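PDB 3KEZ: putative sugar binding protein from Bacteroides vulgatus ATCC 8482, which probably binds sugars or related nutrients at the outer membrane as a SusD-family protein, and carries a bound calcium ion. Local coordinates for residues A[319-322]-A[326-329]; A[272-275]-A[280-283]; A[33-38]-A[263-268]; A[334-339]-A[393-398]. All coordinates share one frame; numbering follows the deposited sequence.

From the N terminus the contacts close one after another; none nests in or crosses another. Interaction 3 spans the longest loop, bringing the end of helix 20-34 to the loop that follows strand 255-259. Interaction 2 closes the short turn after helix 272-275. Interaction 1 folds the calcium-binding loop between strands 313-316 and 332-336 upon itself. Interaction 4 then joins the strand-to-helix junction 334-339 to the loop between helices 381-392 and 398-403. Interaction 1 touches the other three: Asp329 probably hydrogen-bonds to Ser266 of interaction 3, Tyr319 to the carbonyl of Ala394 of interaction 4, and Thr328 packs on the Tyr274 ring of interaction 2.

Interaction 1: A[319-322]-A[326-329]; sequences YQPQ and NITD. With CA (calcium ion), chain C.
Pro321 and Ile327 lie side by side across a calcium-binding loop, pointing the same way, where the chain turns back on itself between strands 313-316 and 332-336. The tight part is at the proline: its CB rests 3.4 Å from Asn326 O, while Pro321 CD meets Ile327 CG2 at 3.9 Å. The isoleucine presents this branch because its CG1 stands between the backbone N and the carbonyl carbon (chi1 54°), leaving CG2 anti to the carbonyl carbon; the longer arm runs away from the proline toward Ser277 and helix 272-275. No hydrogen bond spans the two segments. Deeper in, the calcium ion joins them instead, held by the amide oxygen Gln322 OE1 at 2.6 Å and by the main-chain Asp329 O at 2.4 Å. The bend of the glutamine at chi2 (65°) brings its amide round to the metal. Water 1 is a further ligand, 2.6 Å from the calcium ion, and Asn261 O, Glu325 OE1 and Asn331 OD1 bind it too. Asp329 thus serves the metal through its backbone, and its carboxylate OD1 bonds outward to Ser266 OG. The loose, solvent side is at Asn326, which is exposed and whose CB is directed away from 319-322. It nevertheless shapes the loop as the head of an Asx turn: Asn326 OD1 accepts two bonds, from Thr328 N at 2.9 Å, nearly straight at 167°, and from Thr328 OG1, also at 2.9 Å.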
loop_
_atom_site.group_PDB
_atom_site.type_symbol
_atom_site.label_atom_id
_atom_site.label_comp_id
_atom_site.label_asym_id
_atom_site.label_seq_id
_atom_site.Cartn_x
_atom_site.Cartn_y
_atom_site.Cartn_z
ATOM N N TYR A 319 12.570 3.079 6.131
ATOM C CA TYR A 319 12.115 2.587 7.419
ATOM C C TYR A 319 13.162 2.942 8.469
ATOM O O TYR A 319 13.973 2.122 8.888
ATOM C CB TYR A 319 11.857 1.100 7.300
ATOM C CG TYR A 319 10.784 0.884 6.258
ATOM C CD1 TYR A 319 9.428 1.077 6.566
ATOM C CD2 TYR A 319 11.114 0.579 4.936
ATOM C CE1 TYR A 319 8.440 0.949 5.587
ATOM C CE2 TYR A 319 10.119 0.455 3.943
ATOM C CZ TYR A 319 8.801 0.620 4.277
ATOM O OH TYR A 319 7.849 0.451 3.290
ATOM N N GLN A 320 13.129 4.211 8.859
ATOM C CA GLN A 320 14.122 4.782 9.769
ATOM C C GLN A 320 13.531 4.701 11.164
ATOM O O GLN A 320 12.405 5.106 11.390
ATOM C CB GLN A 320 14.471 6.232 9.364
ATOM C CG GLN A 320 15.110 6.289 7.950
ATOM C CD GLN A 320 15.406 7.680 7.449
ATOM O OE1 GLN A 320 15.253 8.640 8.189
ATOM N NE2 GLN A 320 15.845 7.795 6.170
ATOM N N PRO A 321 14.270 4.115 12.092
ATOM C CA PRO A 321 13.706 4.053 13.435
ATOM C C PRO A 321 13.546 5.458 14.030
ATOM O O PRO A 321 14.301 6.380 13.679
ATOM C CB PRO A 321 14.765 3.263 14.210
ATOM C CG PRO A 321 16.057 3.573 13.494
ATOM C CD PRO A 321 15.682 3.700 12.046
ATOM N N GLN A 322 12.555 5.609 14.894
ATOM C CA GLN A 322 12.397 6.823 15.707
ATOM C C GLN A 322 13.468 6.825 16.806
ATOM O O GLN A 322 14.176 5.839 16.985
ATOM C CB GLN A 322 10.961 6.913 16.267
ATOM C CG GLN A 322 9.923 7.400 15.216
ATOM C CD GLN A 322 9.727 6.413 14.029
ATOM O OE1 GLN A 322 9.693 5.170 14.202
ATOM N NE2 GLN A 322 9.591 6.970 12.821
ATOM N N ASN A 326 15.330 0.412 17.679
ATOM C CA ASN A 326 16.008 -0.467 16.734
ATOM C C ASN A 326 15.341 -0.290 15.350
ATOM O O ASN A 326 14.191 0.105 15.270
ATOM C CB ASN A 326 15.861 -1.921 17.219
ATOM C CG ASN A 326 16.710 -2.900 16.434
ATOM O OD1 ASN A 326 16.279 -3.444 15.404
ATOM N ND2 ASN A 326 17.912 -3.173 16.944
ATOM N N ILE A 327 16.053 -0.578 14.272
ATOM C CA ILE A 327 15.422 -0.559 12.927
ATOM C C ILE A 327 14.197 -1.486 12.869
ATOM O O ILE A 327 13.270 -1.265 12.083
ATOM C CB ILE A 327 16.396 -0.935 11.802
ATOM C CG1 ILE A 327 17.080 -2.289 12.065
ATOM C CG2 ILE A 327 17.424 0.187 11.597
ATOM C CD1 ILE A 327 17.866 -2.827 10.877
ATOM N N THR A 328 14.188 -2.540 13.678
ATOM C CA THR A 328 13.040 -3.414 13.725
ATOM C C THR A 328 11.701 -2.676 13.933
ATOM O O THR A 328 10.664 -3.083 13.400
ATOM C CB THR A 328 13.208 -4.457 14.839
ATOM O OG1 THR A 328 14.299 -5.324 14.505
ATOM C CG2 THR A 328 11.960 -5.256 14.994
ATOM N N ASP A 329 11.726 -1.589 14.701
ATOM C CA ASP A 329 10.510 -0.935 15.111
ATOM C C ASP A 329 10.220 0.341 14.339
ATOM O O ASP A 329 9.379 1.142 14.763
ATOM C CB ASP A 329 10.559 -0.706 16.608
ATOM C CG ASP A 329 10.672 -2.004 17.361
ATOM O OD1 ASP A 329 9.965 -2.958 16.955
ATOM O OD2 ASP A 329 11.483 -2.087 18.310
HETATM CA CA CA C . 8.666 3.224 15.619
HETATM O O HOH W 1 7.796 5.139 17.140
#

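Interaction 2: A[272-275]-A[280-283]; sequences MGYL and GYDD
A T-shaped aromatic pair and two backbone hydrogen bonds fasten the turn at 280-283 to the short helix 272-275, just ahead of strand 284-286. The edge of the Tyr274 ring points into the face of Tyr281, with centroids 4.9 Å apart and planes at 86°; Tyr274 CE2 sits over the centre of that face. One face of the Tyr274 ring lies under Gly280, whose CA is 3.4 Å from the centroid and almost on the ring normal, a CH-pi contact. A side chain at Gly280 would run into Tyr274 O. The arrangement is a turn bonded back onto the C-terminal carbonyls of a helix: Tyr281 N donates to Tyr274 O at 2.8 Å, and Asp283 N to Leu275 O at 3.1 Å. Replacing Tyr274 by an alanine would probably leave Gly280 CA and the face of Tyr281 without their aromatic neighbour and open a gap beside the turn. Beyond the rings, Leu275 and Asp283 run alongside each other, Leu275 CD2 lying 3.6 Å from Asp283 CG. With CG anti to the backbone N (chi1 -157°), the aspartate lays its carboxylate along that methyl, and its oxygens accept from Arg63 N and Thr64 OG1. Arg63 also makes a cation-pi contact with Tyr281, while Tyr46 of helix 43-50 touches Leu275.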
loop_
_atom_site.group_PDB
_atom_site.type_symbol
_atom_site.label_atom_id
_atom_site.label_comp_id
_atom_site.label_asym_id
_atom_site.label_seq_id
_atom_site.Cartn_x
_atom_site.Cartn_y
_atom_site.Cartn_z
HETATM N N MSE A 272 9.554 -4.396 7.757
HETATM C CA MSE A 272 10.234 -3.654 6.665
HETATM C C MSE A 272 11.541 -3.035 7.125
HETATM O O MSE A 272 12.533 -3.027 6.376
HETATM C CB MSE A 272 9.309 -2.593 6.055
HETATM C CG MSE A 272 8.058 -3.163 5.373
HETATM SE SE MSE A 272 8.568 -4.201 3.855
HETATM C CE MSE A 272 8.962 -2.774 2.551
ATOM N N GLY A 273 11.549 -2.538 8.368
ATOM C CA GLY A 273 12.718 -1.912 8.944
ATOM C C GLY A 273 13.901 -2.855 8.989
ATOM O O GLY A 273 15.035 -2.437 8.756
ATOM N N TYR A 274 13.641 -4.122 9.304
ATOM C CA TYR A 274 14.709 -5.126 9.341
ATOM C C TYR A 274 14.972 -5.754 7.959
ATOM O O TYR A 274 16.098 -6.149 7.668
ATOM C CB TYR A 274 14.377 -6.207 10.357
ATOM C CG TYR A 274 15.560 -6.784 11.093
ATOM C CD1 TYR A 274 16.182 -6.090 12.129
ATOM C CD2 TYR A 274 16.036 -8.049 10.774
ATOM C CE1 TYR A 274 17.278 -6.653 12.820
ATOM C CE2 TYR A 274 17.119 -8.602 11.451
ATOM C CZ TYR A 274 17.722 -7.911 12.470
ATOM O OH TYR A 274 18.772 -8.502 13.114
ATOM N N LEU A 275 13.963 -5.855 7.094
ATOM C CA LEU A 275 14.211 -6.485 5.779
ATOM C C LEU A 275 15.014 -5.557 4.859
ATOM O O LEU A 275 15.844 -6.018 4.069
ATOM C CB LEU A 275 12.908 -6.903 5.095
ATOM C CG LEU A 275 12.060 -7.962 5.820
ATOM C CD1 LEU A 275 10.688 -8.044 5.162
ATOM C CD2 LEU A 275 12.772 -9.294 5.821
ATOM N N GLY A 280 20.037 -5.537 9.059
ATOM C CA GLY A 280 18.873 -6.364 9.400
ATOM C C GLY A 280 19.033 -7.736 8.755
ATOM O O GLY A 280 20.014 -8.425 9.040
ATOM N N TYR A 281 18.107 -8.123 7.871
ATOM C CA TYR A 281 18.188 -9.426 7.181
ATOM C C TYR A 281 18.765 -9.356 5.747
ATOM O O TYR A 281 18.847 -10.382 5.065
ATOM C CB TYR A 281 16.813 -10.132 7.145
ATOM C CG TYR A 281 16.449 -10.938 8.377
ATOM C CD1 TYR A 281 17.396 -11.712 9.061
ATOM C CD2 TYR A 281 15.138 -10.962 8.841
ATOM C CE1 TYR A 281 17.050 -12.448 10.215
ATOM C CE2 TYR A 281 14.788 -11.702 9.978
ATOM C CZ TYR A 281 15.744 -12.436 10.653
ATOM O OH TYR A 281 15.374 -13.150 11.767
ATOM N N ASP A 282 19.183 -8.175 5.292
ATOM C CA ASP A 282 19.762 -8.033 3.934
ATOM C C ASP A 282 18.850 -8.695 2.891
ATOM O O ASP A 282 19.299 -9.512 2.074
ATOM C CB ASP A 282 21.157 -8.650 3.853
ATOM C CG ASP A 282 22.070 -8.214 5.001
ATOM O OD1 ASP A 282 21.929 -8.786 6.087
ATOM O OD2 ASP A 282 22.935 -7.331 4.801
ATOM N N ASP A 283 17.571 -8.387 2.957
ATOM C CA ASP A 283 16.581 -9.284 2.368
ATOM C C ASP A 283 16.146 -8.805 0.989
ATOM O O ASP A 283 16.072 -9.591 0.045
ATOM C CB ASP A 283 15.386 -9.426 3.290
ATOM C CG ASP A 283 14.623 -10.699 3.045
ATOM O OD1 ASP A 283 13.706 -10.663 2.194
ATOM O OD2 ASP A 283 14.981 -11.734 3.670
#

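Interaction 3: A[33-38]-A[263-268]; sequences TMQSSD and TTDSPG
Pro267 presses its CB against the carbonyl oxygen Gln35 O at 3.5 Å, the closest approach of the proline ring to segment 33-38. Beside it, the amide end of Gln35 and the carboxylate of Asp265 meet at OD2, their chains crossing at about a right angle and their planes 72° apart. The aspartate reaches across because its CG stands anti to the backbone N (chi1 -180°). Two waters bridge the rest. Both donate to Pro267 O, water 2 from 2.6 Å. On the other side water 3 accepts from Ser37 N at 2.9 Å. Water 2 pairs with Ser37 OG at 3.0 Å. The serine hydroxyl sits between its own backbone N and carbonyl carbon (chi1 63°), which turns it to that water. One step out, each loop is shaped by a serine: Ser36 OG accepts from Asp38 N at 3.0 Å and Ser266 OG from Gly268 N at 3.1 Å. The far side of Pro267 packs on Asn261 and Asp329, both calcium ligands, with the ion about 7 Å from its side chain at the nearest atoms. The arrangement is thus a water-bridged surface contact between two loops, each containing an ST turn, that joins the end of helix 20-34 to the second shell of the calcium site.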
loop_
_atom_site.group_PDB
_atom_site.type_symbol
_atom_site.label_atom_id
_atom_site.label_comp_id
_atom_site.label_asym_id
_atom_site.label_seq_id
_atom_site.Cartn_x
_atom_site.Cartn_y
_atom_site.Cartn_z
ATOM N N THR A 33 -3.393 -5.874 14.908
ATOM C CA THR A 33 -3.291 -6.888 13.839
ATOM C C THR A 33 -2.586 -6.363 12.580
ATOM O O THR A 33 -1.716 -7.045 12.010
ATOM C CB THR A 33 -4.706 -7.468 13.476
ATOM O OG1 THR A 33 -5.304 -8.006 14.666
ATOM C CG2 THR A 33 -4.634 -8.549 12.380
HETATM N N MSE A 34 -2.946 -5.152 12.165
HETATM C CA MSE A 34 -2.335 -4.524 10.996
HETATM C C MSE A 34 -0.851 -4.291 11.164
HETATM O O MSE A 34 -0.144 -4.235 10.163
HETATM C CB MSE A 34 -3.000 -3.159 10.707
HETATM C CG MSE A 34 -4.460 -3.293 10.326
HETATM SE SE MSE A 34 -5.390 -1.642 10.146
HETATM C CE MSE A 34 -4.644 -1.170 8.501
ATOM N N GLN A 35 -0.402 -4.069 12.412
ATOM C CA GLN A 35 1.021 -3.895 12.751
ATOM C C GLN A 35 1.915 -5.117 12.557
ATOM O O GLN A 35 3.144 -4.975 12.537
ATOM C CB GLN A 35 1.193 -3.423 14.212
ATOM C CG GLN A 35 0.946 -1.962 14.363
ATOM C CD GLN A 35 0.534 -1.575 15.743
ATOM O OE1 GLN A 35 0.979 -2.183 16.744
ATOM N NE2 GLN A 35 -0.307 -0.527 15.825
ATOM N N SER A 36 1.330 -6.301 12.417
ATOM C CA SER A 36 2.130 -7.527 12.277
ATOM C C SER A 36 3.024 -7.465 11.056
ATOM O O SER A 36 2.639 -6.904 10.027
ATOM C CB SER A 36 1.188 -8.760 12.139
ATOM O OG SER A 36 1.898 -9.947 11.853
ATOM N N SER A 37 4.189 -8.095 11.132
ATOM C CA SER A 37 5.040 -8.229 9.956
ATOM C C SER A 37 4.374 -9.126 8.885
ATOM O O SER A 37 4.746 -9.091 7.725
ATOM C CB SER A 37 6.425 -8.750 10.330
ATOM O OG SER A 37 6.310 -10.055 10.879
ATOM N N ASP A 38 3.377 -9.912 9.280
ATOM C CA ASP A 38 2.582 -10.649 8.311
ATOM C C ASP A 38 1.513 -9.774 7.667
ATOM O O ASP A 38 0.878 -10.204 6.709
ATOM C CB ASP A 38 1.927 -11.883 8.961
ATOM C CG ASP A 38 2.909 -13.045 9.147
ATOM O OD1 ASP A 38 4.030 -12.997 8.611
ATOM O OD2 ASP A 38 2.558 -14.002 9.849
ATOM N N THR A 263 9.291 -0.034 20.460
ATOM C CA THR A 263 10.231 -0.921 21.165
ATOM C C THR A 263 9.481 -1.920 22.057
ATOM O O THR A 263 9.860 -3.081 22.143
ATOM C CB THR A 263 11.259 -0.124 22.012
ATOM O OG1 THR A 263 12.058 0.700 21.146
ATOM C CG2 THR A 263 12.164 -1.067 22.826
ATOM N N THR A 264 8.392 -1.461 22.669
ATOM C CA THR A 264 7.617 -2.257 23.621
ATOM C C THR A 264 6.400 -2.912 22.979
ATOM O O THR A 264 5.541 -3.464 23.649
ATOM C CB THR A 264 7.172 -1.364 24.807
ATOM O OG1 THR A 264 6.482 -0.216 24.296
ATOM C CG2 THR A 264 8.400 -0.925 25.622
ATOM N N ASP A 265 6.349 -2.861 21.660
ATOM C CA ASP A 265 5.242 -3.403 20.901
ATOM C C ASP A 265 5.747 -3.635 19.485
ATOM O O ASP A 265 5.363 -2.915 18.556
ATOM C CB ASP A 265 4.115 -2.399 20.884
ATOM C CG ASP A 265 2.909 -2.898 20.109
ATOM O OD1 ASP A 265 2.626 -4.124 20.159
ATOM O OD2 ASP A 265 2.245 -2.048 19.477
ATOM N N SER A 266 6.643 -4.612 19.345
ATOM C CA SER A 266 7.481 -4.743 18.165
ATOM C C SER A 266 6.952 -5.774 17.166
ATOM O O SER A 266 6.499 -6.852 17.570
ATOM C CB SER A 266 8.916 -5.102 18.566
ATOM O OG SER A 266 9.677 -5.405 17.423
ATOM N N PRO A 267 7.019 -5.447 15.858
ATOM C CA PRO A 267 6.644 -6.419 14.842
ATOM C C PRO A 267 7.681 -7.492 14.604
ATOM O O PRO A 267 7.398 -8.455 13.891
ATOM C CB PRO A 267 6.467 -5.561 13.578
ATOM C CG PRO A 267 7.410 -4.444 13.783
ATOM C CD PRO A 267 7.250 -4.123 15.258
ATOM N N GLY A 268 8.870 -7.340 15.165
ATOM C CA GLY A 268 9.924 -8.347 15.008
ATOM C C GLY A 268 10.763 -8.166 13.755
ATOM O O GLY A 268 10.549 -7.255 12.943
HETATM O O HOH W 2 8.687 -10.347 12.764
HETATM O O HOH W 3 4.830 -9.297 13.694
#

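Interaction 4: A[334-339]-A[393-398]; sequences LIRLSE and VAEGHR
Arg336 and Glu395 form a buried bidentate salt bridge in which the guanidinium meets the carboxylate side-on. Arg336 NE donates to Glu395 OE1 at 2.8 Å along a practically straight line (179°), with the oxygen in the guanidinium plane; Arg336 NH2 reaches the syn lone pair of Glu395 OE2, also at 2.8 Å, in a more bent bond. The two flat groups are twisted 34° apart. More charges gather round: Arg336 NH1 pairs with Glu254 and NH2 with Glu391, while Glu395 OE2 is shared with Lys318. Replacing Arg336 by a leucine would probably leave Glu254 and Glu391 without this cation and Glu395 leaning on Lys318 alone among the partners named here. Water contributes next, for water 4 lies 3.0 Å from Leu334 O and 2.8 Å from Glu395 OE1. Van der Waals contact joins the second pair, Glu339 and His397: Glu339 OE2 comes to the edge of the imidazole, 3.6 Å from His397 CE1, with carboxylate and ring 80° apart. The charge of Glu339 is met by Arg204 and Arg388. In the backbone, Arg336 is the N-cap residue of helix 337-350, just after a classic beta bulge in which Leu334 and Ile335 face Phe257. With opposite charges so interleaved in the interior, the buried acids are likely to remain ionised, tying helix 381-392 and its following loop to the strand-helix junction.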
loop_
_atom_site.group_PDB
_atom_site.type_symbol
_atom_site.label_atom_id
_atom_site.label_comp_id
_atom_site.label_asym_id
_atom_site.label_seq_id
_atom_site.Cartn_x
_atom_site.Cartn_y
_atom_site.Cartn_z
ATOM N N LEU A 334 2.448 4.213 5.402
ATOM C CA LEU A 334 1.622 3.403 4.524
ATOM C C LEU A 334 0.882 4.206 3.450
ATOM O O LEU A 334 0.768 3.762 2.325
ATOM C CB LEU A 334 0.633 2.603 5.377
ATOM C CG LEU A 334 0.068 1.342 4.754
ATOM C CD1 LEU A 334 1.213 0.416 4.335
ATOM C CD2 LEU A 334 -0.830 0.716 5.784
ATOM N N ILE A 335 0.370 5.373 3.832
ATOM C CA ILE A 335 -0.262 6.362 2.929
ATOM C C ILE A 335 0.349 7.776 3.152
ATOM O O ILE A 335 0.361 8.315 4.272
ATOM C CB ILE A 335 -1.815 6.466 3.135
ATOM C CG1 ILE A 335 -2.483 5.089 2.968
ATOM C CG2 ILE A 335 -2.441 7.538 2.163
ATOM C CD1 ILE A 335 -3.970 5.068 3.330
ATOM N N ARG A 336 0.851 8.356 2.061
ATOM C CA ARG A 336 1.539 9.628 2.057
ATOM C C ARG A 336 0.887 10.658 1.132
ATOM O O ARG A 336 0.401 10.292 0.049
ATOM C CB ARG A 336 2.982 9.428 1.575
ATOM C CG ARG A 336 3.841 8.605 2.515
ATOM C CD ARG A 336 5.319 8.934 2.348
ATOM N NE ARG A 336 5.889 8.396 1.121
ATOM C CZ ARG A 336 6.515 9.073 0.147
ATOM N NH1 ARG A 336 6.635 10.386 0.172
ATOM N NH2 ARG A 336 7.020 8.406 -0.891
ATOM N N LEU A 337 0.935 11.939 1.537
ATOM C CA LEU A 337 0.468 13.038 0.686
ATOM C C LEU A 337 1.087 13.033 -0.713
ATOM O O LEU A 337 0.403 13.378 -1.673
ATOM C CB LEU A 337 0.720 14.379 1.316
ATOM C CG LEU A 337 0.054 15.584 0.677
ATOM C CD1 LEU A 337 -1.515 15.513 0.668
ATOM C CD2 LEU A 337 0.521 16.841 1.447
ATOM N N SER A 338 2.352 12.604 -0.833
ATOM C CA SER A 338 3.015 12.485 -2.132
ATOM C C SER A 338 2.207 11.609 -3.094
ATOM O O SER A 338 2.155 11.906 -4.275
ATOM C CB SER A 338 4.453 11.923 -1.994
ATOM O OG SER A 338 5.368 12.821 -1.403
ATOM N N GLU A 339 1.582 10.532 -2.587
ATOM C CA GLU A 339 0.746 9.679 -3.429
ATOM C C GLU A 339 -0.520 10.426 -3.898
ATOM O O GLU A 339 -0.917 10.257 -5.068
ATOM C CB GLU A 339 0.366 8.322 -2.801
ATOM C CG GLU A 339 -0.369 7.393 -3.820
ATOM C CD GLU A 339 -1.143 6.261 -3.208
ATOM O OE1 GLU A 339 -0.979 6.015 -1.998
ATOM O OE2 GLU A 339 -1.898 5.562 -3.952
ATOM N N VAL A 393 9.105 3.694 -4.308
ATOM C CA VAL A 393 9.958 2.522 -4.151
ATOM C C VAL A 393 9.989 2.051 -2.665
ATOM O O VAL A 393 10.136 2.873 -1.718
ATOM C CB VAL A 393 11.358 2.763 -4.753
ATOM C CG1 VAL A 393 12.111 3.882 -4.025
ATOM C CG2 VAL A 393 12.135 1.459 -4.806
ATOM N N ALA A 394 9.743 0.741 -2.495
ATOM C CA ALA A 394 9.740 0.029 -1.167
ATOM C C ALA A 394 8.484 0.300 -0.315
ATOM O O ALA A 394 8.433 -0.080 0.865
ATOM C CB ALA A 394 11.044 0.299 -0.358
ATOM N N GLU A 395 7.467 0.924 -0.934
ATOM C CA GLU A 395 6.183 1.209 -0.277
ATOM C C GLU A 395 5.039 0.393 -0.899
ATOM O O GLU A 395 3.891 0.596 -0.551
ATOM C CB GLU A 395 5.845 2.709 -0.287
ATOM C CG GLU A 395 6.853 3.607 0.463
ATOM C CD GLU A 395 6.644 5.080 0.213
ATOM O OE1 GLU A 395 5.652 5.654 0.714
ATOM O OE2 GLU A 395 7.509 5.690 -0.435
ATOM N N GLY A 396 5.363 -0.560 -1.772
ATOM C CA GLY A 396 4.410 -1.600 -2.155
ATOM C C GLY A 396 3.524 -1.364 -3.360
ATOM O O GLY A 396 2.475 -2.049 -3.504
ATOM N N HIS A 397 3.959 -0.475 -4.255
ATOM C CA HIS A 397 3.160 -0.071 -5.428
ATOM C C HIS A 397 3.560 -0.635 -6.809
ATOM O O HIS A 397 2.690 -0.841 -7.672
ATOM C CB HIS A 397 3.197 1.438 -5.527
ATOM C CG HIS A 397 2.452 2.112 -4.426
ATOM N ND1 HIS A 397 1.194 2.655 -4.595
ATOM C CD2 HIS A 397 2.770 2.289 -3.118
ATOM C CE1 HIS A 397 0.777 3.152 -3.445
ATOM N NE2 HIS A 397 1.721 2.959 -2.538
ATOM N N ARG A 398 4.856 -0.810 -7.061
ATOM C CA ARG A 398 5.316 -0.874 -8.464
ATOM C C ARG A 398 4.644 -1.959 -9.322
ATOM O O ARG A 398 4.180 -1.643 -10.406
ATOM C CB ARG A 398 6.840 -1.014 -8.549
ATOM C CG ARG A 398 7.433 -1.114 -9.953
ATOM C CD ARG A 398 7.232 0.103 -10.824
ATOM N NE ARG A 398 7.801 -0.122 -12.159
ATOM C CZ ARG A 398 7.616 0.671 -13.209
ATOM N NH1 ARG A 398 6.874 1.789 -13.133
ATOM N NH2 ARG A 398 8.158 0.335 -14.358
HETATM O O HOH W 4 2.973 4.783 0.570
#